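CELL division protein FTSZ homolog 1 (Methanocaldococcus jannaschii, PDB 2VAP) binds GTP and probably hydrolyses it, polymerising in a GTP-dependent manner into the contractile Z ring at the division site. Local coordinates at residues N51-L56 and T66-T71; Q74-T79 and K84-K89; I103-A108 and A140-E145; M124-C129 and K220-L225; E114-I119 and K148-L153. One frame throughout, in Å; residues are numbered along the deposited sequence.

Contact 1 of 5, residues N51-L56 and T66-T71; sequences NTITRL and TVAINT
I53 points from helix 51-56 onto strand 66-70, and its two branches divide the work. CG2 carries the apolar contacts: it lies 3.9 Å from CB of T66 and 4.2 Å from CB of A68, bridging two residues that face the helix from the same side of the strand. The side chains of I53 and T66 pass alongside each other in opposite directions. The other branch, CG1 and CD1, meets the backbone: CG1 sits beside the backbone N of I53 (chi1 -68°), and the second torsion (chi2 -67°) then brings CD1 to V67 O at 3.6 Å, a van der Waals contact with the carbonyl of V67, whose CB points away from the helix. The segments belong to the beta-alpha-beta crossover of strand 40-45, helix 46-59 and strand 64-70, the opening unit of the Rossmann-like GTPase domain; the short axes run nearly antiparallel at 155°, with a closest approach of 8.4 Å. An alanine in place of I53 would remove both branches and would probably leave a gap between the helix and the backbone at V67, with the methyl of A68 losing one of its neighbours. No hydrogen bond links the segments, and polar groups are paired elsewhere: T52 OG1 with A48 O one turn back, T54 OG1 with N50 O and K80 N. On the strand, V67 bonds through its backbone to V42 and G44.

Contact 2 of 5, residues Q74-T79 and K84-K89; sequences QQLIRT and KILIGK
K84 lays its aliphatic chain past L76 and ends among the carbonyls of the 76-79 turn, within the beta-alpha-beta unit of strand 64-70, helix 73-77 and strand 83-86. The chain is extended beyond CG. K84 CB packs 4.1 Å from L76 CD1, and further out CD passes 3.5 Å from L76 O, the two side chains sliding by in opposite directions. At the end of the chain NZ donates to two carbonyls of the turn: a firm bond to T79 O at 2.8 Å, almost in line with the C=O (167°), and a weak one to I77 O. Three carbonyl oxygens, those of L76, I77 and T79, thus gather round the far half of the lysine.

The I85 side chain packs on E114 and A118 of helix 112-119, and its backbone is what meets L76: CD2 of the leucine rests 3.6 Å from I85 C. The same methyl continues to L86, lying 3.5 Å from its backbone N and 3.8 Å from its CB; CG of L76 is anti to its own N (chi1 -172°), which carries the isobutyl group across to the strand. L76 also touches A68 of strand 64-70 and N50 of helix 46-59. Beyond L86 the chain leaves the helix, and G88 N bonds to S111 OG.

The turn that receives the lysine is itself tied back to the helix: T79 OG1 donates to Q75 O at 2.7 Å, tilted 29° from the carbonyl plane.

Contact 3 of 5, residues I103-A108 and A140-E145; sequences IGEEAA and APVVAE
V142 presses its whole isopropyl group against A108, with the valine CB and CG1 each 3.8 Å from A108 CB. Its second methyl, CG2, also borders that alanine and reaches back one turn along helix 103-108, where it lies 4.0 Å from E105 O and 4.0 Å from E105 CG. The glutamate and valine side chains cross at about a right angle, the CG methylene of E105 meeting the valine. The glutamate chain runs extended beyond CG, and OE1 makes a long, weak ion pair with K109 NZ.

The valine is set by its torsion: CG1 lies anti to the backbone N (chi1 -180°), which leaves CG2 beside that N and pointing to E105. The small A108 is consistent with the close approach, its CA being 6.4 Å from the CA of V142. Helix 135-149, which follows strand 124-130, lies on the sheet of the Rossmann-like GTPase domain, and helix 101-110 packs against it. In the next shell V143, adjacent to V142, turns to the sheet and touches I127, V43 and C45, while A140 and P141 pack on L180 of helix 167-181. On the other helix, A107 meets T71.

Contact 4 of 5, residues M124-C129 and K220-L225; sequences MVFITC and KGLVEL
F126 is the residue through which strand 124-129 meets helix 220-225, its ring meeting both L222 and V223, which approach from the same side of its plane. Earlier on the strand, M124 also has its CB turned to the helix side, but its side chain packs on L153, V155 and, further along the same long helix, I226. At F126 the first torsion (chi1 -75°) sends the ring toward the helix, and one ring face takes CG2 of V223 in a CH-pi contact: the methyl is 3.9 Å from the ring centroid and 23° off the normal. It sits toward the rim, nearest CE1 at 3.6 Å. L222 comes in obliquely: its CB is 3.8 Å from F126 CE2, and its CD1 reaches the same ring carbon at 4.2 Å. The F126 backbone bonds to T41 of strand 40-45, and I40 touches its side chain. Next along, I127 faces helix 135-149 on the other side of the sheet, and T128 returns to the helix 204-227 side, packing on L215 and V219. A central parallel strand thus packs on the long helix 204-227, the core helix that in FtsZ and tubulin links the nucleotide-binding domain to the C-terminal domain.

Contact 5 of 5, residues E114-I119 and K148-L153; sequences EIKAAI and KKIGAL
I150 fits between K116 and I119 of helix 114-119, one branch to each. CD1 of I150 lies 4.0 Å from I119 CG1 and equally far from I119 CD1, the two isoleucines crossing at about a right angle. On the other branch, CG2 packs 4.1 Å from both CG and CE of K116, whose extended chain slides past the isoleucine in the opposite direction. The first torsion of I150 (chi1 61°) places CG1 between the backbone N and the carbonyl carbon, so that CD1 is directed at the end of the helix and CG2 is left for the lysine. Against the backbone, CD1 approaches I119 O at 3.2 Å, a close van der Waals contact with an oxygen that also receives a hydrogen bond from S122 OG.

Where I150 sits, helix 135-149 is ending in a Schellman motif: G151, with positive phi, is the C-prime residue, A152 N bonds to S147 O and G151 N to K148 O at 3.1 Å. The chain then enters strand 153-160 of the parallel sheet in the GTPase domain, completing the crossover from strand 124-130. Replacing I150 with a serine is likely to open a gap beside the end of helix 112-119 and leave the methylenes of K116 without their apolar neighbour.

Polar links are slight: a water joins K116 NZ to K149 O by two weak bonds. I119 and K116 both also touch I146, one turn back on helix 135-149.

In the fold
All five contacts gather round the parallel sheet of the GTPase domain. Contacts 1 and 2 lie in consecutive beta-alpha-beta units, with centres 9 Å apart; their strands pair directly, N70 O to I87 N at 2.9 Å. Contacts 3 and 5 both use helix 135-149, with centres 13 Å apart, and I115 CD1 comes 3.6 Å from A108 O. Strand 124-130 joins contact 4 to both: C129 SG meets A140 CB at 3.8 Å, and V125 N approaches L153 O at 2.9 Å. The bound GDP is about 10 Å from the side chain of L76 and about 11 Å from those of I53 and A108, whereas contacts 4 and 5 lie away from the nucleotide site.

Contact 1 of 5, residues N51-L56 and T66-T71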
# COMPACT_ATOMS: atom_id res chain seq x y z
N ASN A 51 -11.30 5.98 5.26
CA ASN A 51 -10.56 7.21 5.56
C ASN A 51 -9.36 7.38 4.63
O ASN A 51 -9.09 8.49 4.15
CB ASN A 51 -10.11 7.22 7.02
CG ASN A 51 -9.58 8.58 7.46
OD1 ASN A 51 -10.23 9.61 7.28
ND2 ASN A 51 -8.40 8.58 8.06
N THR A 52 -8.67 6.28 4.36
CA THR A 52 -7.55 6.26 3.42
C THR A 52 -8.01 6.64 2.01
O THR A 52 -7.39 7.47 1.35
CB THR A 52 -6.84 4.88 3.41
OG1 THR A 52 -6.36 4.57 4.73
CG2 THR A 52 -5.65 4.87 2.45
N ILE A 53 -9.12 6.04 1.56
CA ILE A 53 -9.69 6.32 0.24
C ILE A 53 -10.07 7.80 0.08
O ILE A 53 -9.77 8.41 -0.94
CB ILE A 53 -10.91 5.40 -0.07
CG1 ILE A 53 -10.46 3.94 -0.25
CG2 ILE A 53 -11.68 5.89 -1.31
CD1 ILE A 53 -9.60 3.65 -1.48
N THR A 54 -10.73 8.36 1.10
CA THR A 54 -11.14 9.77 1.10
C THR A 54 -9.94 10.69 0.87
O THR A 54 -10.00 11.58 0.02
CB THR A 54 -11.84 10.15 2.43
OG1 THR A 54 -13.03 9.37 2.59
CG2 THR A 54 -12.23 11.63 2.44
N ARG A 55 -8.86 10.44 1.61
CA ARG A 55 -7.64 11.23 1.50
C ARG A 55 -6.98 11.10 0.13
O ARG A 55 -6.48 12.08 -0.41
CB ARG A 55 -6.65 10.85 2.61
CG ARG A 55 -7.06 11.27 4.02
CD ARG A 55 -6.87 12.77 4.27
NE ARG A 55 -5.50 13.21 3.99
CZ ARG A 55 -4.50 13.20 4.87
NH1 ARG A 55 -4.70 12.77 6.11
NH2 ARG A 55 -3.30 13.63 4.50
N LEU A 56 -6.99 9.89 -0.43
CA LEU A 56 -6.45 9.64 -1.77
C LEU A 56 -7.28 10.33 -2.86
O LEU A 56 -6.73 10.80 -3.85
CB LEU A 56 -6.35 8.14 -2.05
CG LEU A 56 -5.36 7.29 -1.24
CD1 LEU A 56 -5.61 5.81 -1.49
CD2 LEU A 56 -3.91 7.65 -1.55
N THR A 66 -10.70 4.68 -7.30
CA THR A 66 -10.86 4.49 -5.86
C THR A 66 -12.21 3.87 -5.52
O THR A 66 -13.26 4.38 -5.94
CB THR A 66 -10.68 5.80 -5.06
OG1 THR A 66 -11.48 6.84 -5.65
CG2 THR A 66 -9.21 6.23 -5.06
N VAL A 67 -12.18 2.77 -4.78
CA VAL A 67 -13.39 2.08 -4.35
C VAL A 67 -13.40 1.98 -2.82
O VAL A 67 -12.43 1.52 -2.22
CB VAL A 67 -13.52 0.67 -4.99
CG1 VAL A 67 -14.75 -0.07 -4.46
CG2 VAL A 67 -13.57 0.76 -6.51
N ALA A 68 -14.49 2.42 -2.21
CA ALA A 68 -14.67 2.31 -0.77
C ALA A 68 -15.78 1.31 -0.46
O ALA A 68 -16.88 1.41 -1.01
CB ALA A 68 -14.99 3.66 -0.16
N ILE A 69 -15.48 0.34 0.40
CA ILE A 69 -16.49 -0.62 0.84
C ILE A 69 -16.61 -0.63 2.37
O ILE A 69 -15.61 -0.46 3.08
CB ILE A 69 -16.24 -2.07 0.29
CG1 ILE A 69 -15.07 -2.75 1.00
CG2 ILE A 69 -16.06 -2.05 -1.24
CD1 ILE A 69 -15.09 -4.27 0.88
N ASN A 70 -17.83 -0.80 2.85
CA ASN A 70 -18.10 -0.80 4.29
C ASN A 70 -19.44 -1.45 4.60
O ASN A 70 -20.34 -1.45 3.77
CB ASN A 70 -18.07 0.63 4.84
CG ASN A 70 -17.60 0.69 6.29
OD1 ASN A 70 -17.87 -0.20 7.10
ND2 ASN A 70 -16.89 1.76 6.62
N THR A 71 -19.54 -1.99 5.81
CA THR A 71 -20.81 -2.47 6.35
C THR A 71 -21.55 -1.32 7.02
O THR A 71 -22.77 -1.36 7.18
CB THR A 71 -20.60 -3.58 7.40
OG1 THR A 71 -19.66 -3.12 8.38
CG2 THR A 71 -20.07 -4.85 6.75

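Contact 2 of 5, residues Q74-T79 and K84-K89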
# COMPACT_ATOMS: atom_id res chain seq x y z
N GLN A 74 -23.03 4.91 7.73
CA GLN A 74 -22.69 6.25 8.22
C GLN A 74 -21.27 6.63 7.81
O GLN A 74 -21.02 7.75 7.36
CB GLN A 74 -22.85 6.35 9.75
CG GLN A 74 -24.15 5.77 10.30
CD GLN A 74 -25.40 6.38 9.68
OE1 GLN A 74 -26.33 5.67 9.30
NE2 GLN A 74 -25.42 7.70 9.57
N GLN A 75 -20.35 5.68 7.97
CA GLN A 75 -18.95 5.87 7.56
C GLN A 75 -18.81 5.95 6.04
O GLN A 75 -18.04 6.76 5.53
CB GLN A 75 -18.06 4.76 8.13
CG GLN A 75 -17.99 4.71 9.65
CD GLN A 75 -17.03 3.65 10.19
OE1 GLN A 75 -16.48 3.80 11.28
NE2 GLN A 75 -16.84 2.58 9.44
N LEU A 76 -19.56 5.11 5.33
CA LEU A 76 -19.45 5.02 3.87
C LEU A 76 -19.93 6.27 3.14
O LEU A 76 -19.30 6.70 2.16
CB LEU A 76 -20.19 3.78 3.35
CG LEU A 76 -20.01 3.45 1.86
CD1 LEU A 76 -18.59 2.96 1.55
CD2 LEU A 76 -21.03 2.42 1.42
N ILE A 77 -21.03 6.85 3.59
CA ILE A 77 -21.63 8.00 2.91
C ILE A 77 -20.79 9.29 3.00
O ILE A 77 -20.80 10.11 2.07
CB ILE A 77 -23.13 8.20 3.31
CG1 ILE A 77 -24.05 7.66 2.20
CG2 ILE A 77 -23.47 9.67 3.56
CD1 ILE A 77 -23.93 6.16 1.94
N ARG A 78 -20.05 9.46 4.10
CA ARG A 78 -19.17 10.62 4.24
C ARG A 78 -17.79 10.41 3.59
O ARG A 78 -16.98 11.34 3.53
CB ARG A 78 -19.03 11.05 5.71
CG ARG A 78 -18.63 9.95 6.69
CD ARG A 78 -18.42 10.53 8.08
NE ARG A 78 -18.60 9.53 9.13
CZ ARG A 78 -19.71 9.39 9.85
NH1 ARG A 78 -20.75 10.20 9.65
NH2 ARG A 78 -19.78 8.45 10.78
N THR A 79 -17.56 9.21 3.08
CA THR A 79 -16.34 8.88 2.34
C THR A 79 -16.39 9.47 0.93
O THR A 79 -17.46 9.52 0.31
CB THR A 79 -16.13 7.35 2.27
OG1 THR A 79 -16.09 6.81 3.60
CG2 THR A 79 -14.84 6.98 1.55
N LYS A 84 -18.65 3.63 -4.36
CA LYS A 84 -18.94 3.18 -2.99
C LYS A 84 -19.81 1.94 -3.02
O LYS A 84 -20.78 1.87 -3.79
CB LYS A 84 -19.63 4.28 -2.18
CG LYS A 84 -18.88 5.60 -2.12
CD LYS A 84 -19.68 6.62 -1.32
CE LYS A 84 -19.33 8.04 -1.74
NZ LYS A 84 -19.98 9.04 -0.85
N ILE A 85 -19.47 0.95 -2.19
CA ILE A 85 -20.26 -0.27 -2.07
C ILE A 85 -20.60 -0.53 -0.61
O ILE A 85 -19.71 -0.73 0.22
CB ILE A 85 -19.55 -1.51 -2.67
CG1 ILE A 85 -19.13 -1.27 -4.12
CG2 ILE A 85 -20.44 -2.75 -2.57
CD1 ILE A 85 -18.11 -2.26 -4.65
N LEU A 86 -21.89 -0.53 -0.29
CA LEU A 86 -22.36 -0.96 1.02
C LEU A 86 -22.50 -2.47 1.01
O LEU A 86 -23.41 -3.02 0.39
CB LEU A 86 -23.69 -0.29 1.38
CG LEU A 86 -24.22 -0.56 2.79
CD1 LEU A 86 -23.40 0.16 3.86
CD2 LEU A 86 -25.68 -0.16 2.88
N ILE A 87 -21.58 -3.15 1.70
CA ILE A 87 -21.58 -4.61 1.74
C ILE A 87 -22.48 -5.15 2.86
O ILE A 87 -22.64 -4.51 3.90
CB ILE A 87 -20.15 -5.20 1.84
CG1 ILE A 87 -19.41 -4.69 3.08
CG2 ILE A 87 -19.35 -4.89 0.56
CD1 ILE A 87 -18.17 -5.50 3.46
N GLY A 88 -23.08 -6.31 2.61
CA GLY A 88 -23.98 -6.95 3.57
C GLY A 88 -25.27 -6.19 3.82
O GLY A 88 -25.70 -6.05 4.97
N LYS A 89 -25.88 -5.71 2.74
CA LYS A 89 -27.15 -4.97 2.81
C LYS A 89 -28.27 -5.81 3.43
O LYS A 89 -29.11 -5.29 4.17
CB LYS A 89 -27.58 -4.50 1.42
CG LYS A 89 -26.80 -3.32 0.88
CD LYS A 89 -27.29 -2.93 -0.50
CE LYS A 89 -26.61 -1.67 -1.00
NZ LYS A 89 -27.07 -1.29 -2.36

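Contact 3 of 5, residues I103-A108 and A140-E145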
# COMPACT_ATOMS: atom_id res chain seq x y z
N ILE A 103 -18.49 -11.18 10.62
CA ILE A 103 -19.56 -10.37 10.04
C ILE A 103 -19.08 -9.64 8.79
O ILE A 103 -19.78 -9.60 7.77
CB ILE A 103 -20.16 -9.38 11.08
CG1 ILE A 103 -20.79 -10.15 12.25
CG2 ILE A 103 -21.19 -8.46 10.42
CD1 ILE A 103 -21.30 -9.27 13.39
N GLY A 104 -17.87 -9.07 8.86
CA GLY A 104 -17.25 -8.40 7.72
C GLY A 104 -17.02 -9.34 6.54
O GLY A 104 -17.23 -8.96 5.39
N GLU A 105 -16.59 -10.56 6.84
CA GLU A 105 -16.35 -11.60 5.83
C GLU A 105 -17.64 -12.00 5.13
O GLU A 105 -17.70 -12.05 3.90
CB GLU A 105 -15.69 -12.83 6.47
CG GLU A 105 -15.30 -13.92 5.48
CD GLU A 105 -14.75 -15.17 6.15
OE1 GLU A 105 -13.78 -15.75 5.61
OE2 GLU A 105 -15.28 -15.57 7.21
N GLU A 106 -18.68 -12.29 5.92
CA GLU A 106 -19.98 -12.71 5.39
C GLU A 106 -20.63 -11.61 4.56
O GLU A 106 -21.27 -11.90 3.54
CB GLU A 106 -20.90 -13.15 6.54
CG GLU A 106 -22.10 -13.99 6.11
CD GLU A 106 -21.73 -15.38 5.63
OE1 GLU A 106 -22.39 -15.89 4.71
OE2 GLU A 106 -20.77 -15.97 6.18
N ALA A 107 -20.47 -10.37 4.99
CA ALA A 107 -20.99 -9.21 4.28
C ALA A 107 -20.35 -9.05 2.90
O ALA A 107 -21.04 -8.77 1.92
CB ALA A 107 -20.80 -7.94 5.10
N ALA A 108 -19.03 -9.23 2.84
CA ALA A 108 -18.28 -9.14 1.59
C ALA A 108 -18.66 -10.27 0.63
O ALA A 108 -18.79 -10.03 -0.58
CB ALA A 108 -16.79 -9.15 1.87
N ALA A 140 -11.30 -7.66 3.60
CA ALA A 140 -10.05 -7.54 2.85
C ALA A 140 -9.61 -8.83 2.13
O ALA A 140 -9.31 -8.78 0.94
CB ALA A 140 -8.92 -6.98 3.72
N PRO A 141 -9.59 -9.98 2.84
CA PRO A 141 -9.24 -11.24 2.18
C PRO A 141 -10.23 -11.67 1.09
O PRO A 141 -9.84 -12.32 0.12
CB PRO A 141 -9.25 -12.26 3.33
CG PRO A 141 -9.09 -11.45 4.56
CD PRO A 141 -9.84 -10.20 4.28
N VAL A 142 -11.50 -11.30 1.25
CA VAL A 142 -12.52 -11.59 0.24
C VAL A 142 -12.28 -10.77 -1.03
O VAL A 142 -12.32 -11.31 -2.14
CB VAL A 142 -13.96 -11.36 0.78
CG1 VAL A 142 -15.00 -11.68 -0.30
CG2 VAL A 142 -14.22 -12.21 2.02
N VAL A 143 -12.01 -9.48 -0.87
CA VAL A 143 -11.66 -8.61 -2.00
C VAL A 143 -10.41 -9.14 -2.71
O VAL A 143 -10.37 -9.19 -3.94
CB VAL A 143 -11.45 -7.13 -1.56
CG1 VAL A 143 -11.10 -6.25 -2.76
CG2 VAL A 143 -12.70 -6.59 -0.87
N ALA A 144 -9.42 -9.54 -1.92
CA ALA A 144 -8.18 -10.12 -2.45
C ALA A 144 -8.44 -11.38 -3.27
O ALA A 144 -7.86 -11.55 -4.34
CB ALA A 144 -7.20 -10.40 -1.32
N GLU A 145 -9.32 -12.25 -2.77
CA GLU A 145 -9.69 -13.48 -3.49
C GLU A 145 -10.39 -13.16 -4.81
O GLU A 145 -10.09 -13.78 -5.84
CB GLU A 145 -10.57 -14.38 -2.61
CG GLU A 145 -10.87 -15.74 -3.24
CD GLU A 145 -11.73 -16.64 -2.37
OE1 GLU A 145 -12.19 -16.20 -1.30
OE2 GLU A 145 -11.95 -17.80 -2.77

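Contact 4 of 5, residues M124-C129 and K220-L225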
# COMPACT_ATOMS: atom_id res chain seq x y z
N MET A 124 -4.18 -4.36 -11.92
CA MET A 124 -3.62 -4.36 -10.57
C MET A 124 -4.66 -3.85 -9.59
O MET A 124 -5.34 -2.85 -9.86
CB MET A 124 -2.36 -3.49 -10.53
CG MET A 124 -1.51 -3.66 -9.29
SD MET A 124 -0.06 -2.59 -9.35
CE MET A 124 0.87 -3.19 -7.95
N VAL A 125 -4.79 -4.53 -8.46
CA VAL A 125 -5.72 -4.10 -7.41
C VAL A 125 -4.98 -3.96 -6.07
O VAL A 125 -4.32 -4.89 -5.61
CB VAL A 125 -6.92 -5.07 -7.24
CG1 VAL A 125 -7.83 -4.63 -6.09
CG2 VAL A 125 -7.72 -5.17 -8.53
N PHE A 126 -5.10 -2.77 -5.48
CA PHE A 126 -4.61 -2.53 -4.12
C PHE A 126 -5.76 -2.70 -3.14
O PHE A 126 -6.84 -2.12 -3.33
CB PHE A 126 -4.03 -1.12 -4.00
CG PHE A 126 -2.69 -0.95 -4.65
CD1 PHE A 126 -2.58 -0.71 -6.02
CD2 PHE A 126 -1.52 -1.00 -3.89
CE1 PHE A 126 -1.34 -0.55 -6.62
CE2 PHE A 126 -0.27 -0.84 -4.48
CZ PHE A 126 -0.18 -0.61 -5.85
N ILE A 127 -5.54 -3.50 -2.11
CA ILE A 127 -6.52 -3.66 -1.03
C ILE A 127 -5.92 -3.07 0.25
O ILE A 127 -4.87 -3.51 0.71
CB ILE A 127 -6.92 -5.14 -0.79
CG1 ILE A 127 -7.50 -5.77 -2.06
CG2 ILE A 127 -7.93 -5.26 0.34
CD1 ILE A 127 -6.50 -6.53 -2.90
N THR A 128 -6.59 -2.07 0.80
CA THR A 128 -6.08 -1.38 1.99
C THR A 128 -7.10 -1.28 3.12
O THR A 128 -8.30 -1.07 2.88
CB THR A 128 -5.49 0.02 1.64
OG1 THR A 128 -4.82 0.56 2.79
CG2 THR A 128 -6.57 1.00 1.17
N CYS A 129 -6.62 -1.47 4.34
CA CYS A 129 -7.45 -1.37 5.54
C CYS A 129 -6.57 -1.37 6.79
O CYS A 129 -5.38 -1.68 6.72
CB CYS A 129 -8.44 -2.54 5.61
SG CYS A 129 -7.71 -4.15 5.97
N LYS A 220 -0.25 5.62 -2.13
CA LYS A 220 -0.03 6.62 -3.18
C LYS A 220 1.36 6.48 -3.80
O LYS A 220 1.51 6.59 -5.01
CB LYS A 220 -0.24 8.04 -2.63
CG LYS A 220 -0.38 9.12 -3.69
CD LYS A 220 -0.72 10.46 -3.06
CE LYS A 220 -0.84 11.55 -4.11
NZ LYS A 220 -1.18 12.87 -3.51
N GLY A 221 2.36 6.22 -2.96
CA GLY A 221 3.74 6.03 -3.41
C GLY A 221 3.93 4.83 -4.32
O GLY A 221 4.68 4.91 -5.30
N LEU A 222 3.27 3.72 -4.00
CA LEU A 222 3.35 2.52 -4.83
C LEU A 222 2.59 2.67 -6.15
O LEU A 222 3.09 2.29 -7.21
CB LEU A 222 2.86 1.29 -4.07
CG LEU A 222 3.86 0.60 -3.14
CD1 LEU A 222 3.14 -0.32 -2.17
CD2 LEU A 222 4.92 -0.16 -3.93
N VAL A 223 1.38 3.24 -6.08
CA VAL A 223 0.56 3.48 -7.27
C VAL A 223 1.25 4.44 -8.23
O VAL A 223 1.40 4.13 -9.42
CB VAL A 223 -0.85 4.03 -6.89
CG1 VAL A 223 -1.60 4.51 -8.14
CG2 VAL A 223 -1.67 2.98 -6.17
N GLU A 224 1.69 5.58 -7.71
CA GLU A 224 2.24 6.65 -8.55
C GLU A 224 3.66 6.36 -9.06
O GLU A 224 4.12 7.01 -10.01
CB GLU A 224 2.14 8.00 -7.84
CG GLU A 224 0.69 8.46 -7.66
CD GLU A 224 0.55 9.88 -7.14
OE1 GLU A 224 1.51 10.43 -6.56
OE2 GLU A 224 -0.55 10.45 -7.30
N LEU A 225 4.32 5.38 -8.46
CA LEU A 225 5.56 4.83 -9.01
C LEU A 225 5.31 4.35 -10.45
O LEU A 225 6.18 4.48 -11.31
CB LEU A 225 6.08 3.69 -8.13
CG LEU A 225 7.39 2.99 -8.50
CD1 LEU A 225 8.58 3.92 -8.30
CD2 LEU A 225 7.56 1.73 -7.66

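Contact 5 of 5, residues E114-I119 and K148-L153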
# COMPACT_ATOMS: atom_id res chain seq x y z
N GLU A 114 -20.94 -7.42 -6.68
CA GLU A 114 -20.79 -5.96 -6.75
C GLU A 114 -19.33 -5.54 -6.61
O GLU A 114 -18.89 -4.60 -7.29
CB GLU A 114 -21.65 -5.27 -5.69
CG GLU A 114 -23.14 -5.25 -6.01
CD GLU A 114 -23.94 -4.32 -5.11
OE1 GLU A 114 -24.97 -4.76 -4.56
OE2 GLU A 114 -23.53 -3.15 -4.94
N ILE A 115 -18.59 -6.22 -5.74
CA ILE A 115 -17.16 -5.99 -5.59
C ILE A 115 -16.42 -6.34 -6.89
O ILE A 115 -15.60 -5.56 -7.37
CB ILE A 115 -16.56 -6.77 -4.38
CG1 ILE A 115 -17.19 -6.29 -3.06
CG2 ILE A 115 -15.04 -6.62 -4.32
CD1 ILE A 115 -16.97 -7.22 -1.88
N LYS A 116 -16.75 -7.51 -7.45
CA LYS A 116 -16.16 -7.97 -8.71
C LYS A 116 -16.39 -6.98 -9.85
O LYS A 116 -15.47 -6.67 -10.61
CB LYS A 116 -16.71 -9.35 -9.09
CG LYS A 116 -16.04 -9.98 -10.30
CD LYS A 116 -16.73 -11.28 -10.70
CE LYS A 116 -16.19 -11.81 -12.02
NZ LYS A 116 -16.88 -13.06 -12.44
N ALA A 117 -17.62 -6.47 -9.95
CA ALA A 117 -17.99 -5.51 -11.00
C ALA A 117 -17.21 -4.20 -10.91
O ALA A 117 -16.90 -3.59 -11.94
CB ALA A 117 -19.49 -5.25 -10.96
N ALA A 118 -16.89 -3.78 -9.69
CA ALA A 118 -16.18 -2.53 -9.45
C ALA A 118 -14.69 -2.61 -9.78
O ALA A 118 -14.06 -1.59 -10.07
CB ALA A 118 -16.38 -2.07 -8.01
N ILE A 119 -14.13 -3.81 -9.72
CA ILE A 119 -12.70 -4.01 -9.96
C ILE A 119 -12.40 -4.77 -11.26
O ILE A 119 -11.24 -4.97 -11.61
CB ILE A 119 -11.98 -4.69 -8.76
CG1 ILE A 119 -12.50 -6.11 -8.53
CG2 ILE A 119 -12.13 -3.83 -7.50
CD1 ILE A 119 -11.61 -6.97 -7.63
N LYS A 148 -7.78 -11.85 -7.29
CA LYS A 148 -6.98 -12.94 -7.85
C LYS A 148 -7.72 -13.67 -8.97
O LYS A 148 -7.12 -14.02 -9.99
CB LYS A 148 -6.57 -13.94 -6.75
CG LYS A 148 -5.42 -13.47 -5.86
CD LYS A 148 -4.12 -13.24 -6.63
CE LYS A 148 -3.50 -14.55 -7.13
NZ LYS A 148 -2.40 -14.29 -8.09
N LYS A 149 -9.03 -13.87 -8.77
CA LYS A 149 -9.87 -14.61 -9.72
C LYS A 149 -10.16 -13.85 -11.02
O LYS A 149 -10.61 -14.45 -12.00
CB LYS A 149 -11.18 -15.04 -9.05
CG LYS A 149 -11.01 -16.17 -8.03
CD LYS A 149 -12.25 -16.35 -7.17
CE LYS A 149 -13.36 -17.10 -7.91
NZ LYS A 149 -14.56 -17.29 -7.05
N ILE A 150 -9.92 -12.54 -11.03
CA ILE A 150 -10.05 -11.76 -12.27
C ILE A 150 -8.69 -11.55 -12.95
O ILE A 150 -8.59 -10.82 -13.95
CB ILE A 150 -10.80 -10.41 -12.06
CG1 ILE A 150 -10.06 -9.51 -11.06
CG2 ILE A 150 -12.25 -10.65 -11.64
CD1 ILE A 150 -10.31 -8.03 -11.25
N GLY A 151 -7.65 -12.19 -12.41
CA GLY A 151 -6.32 -12.19 -13.03
C GLY A 151 -5.46 -10.98 -12.74
O GLY A 151 -4.42 -10.79 -13.36
N ALA A 152 -5.89 -10.16 -11.78
CA ALA A 152 -5.17 -8.94 -11.43
C ALA A 152 -3.98 -9.21 -10.51
O ALA A 152 -4.01 -10.15 -9.71
CB ALA A 152 -6.12 -7.93 -10.78
N LEU A 153 -2.94 -8.40 -10.65
CA LEU A 153 -1.85 -8.37 -9.68
C LEU A 153 -2.43 -7.84 -8.37
O LEU A 153 -2.88 -6.69 -8.31
CB LEU A 153 -0.70 -7.49 -10.17
CG LEU A 153 0.50 -7.25 -9.24
CD1 LEU A 153 1.23 -8.54 -8.87
CD2 LEU A 153 1.47 -6.27 -9.88
O HOH W 1 -13.97 -14.29 -11.38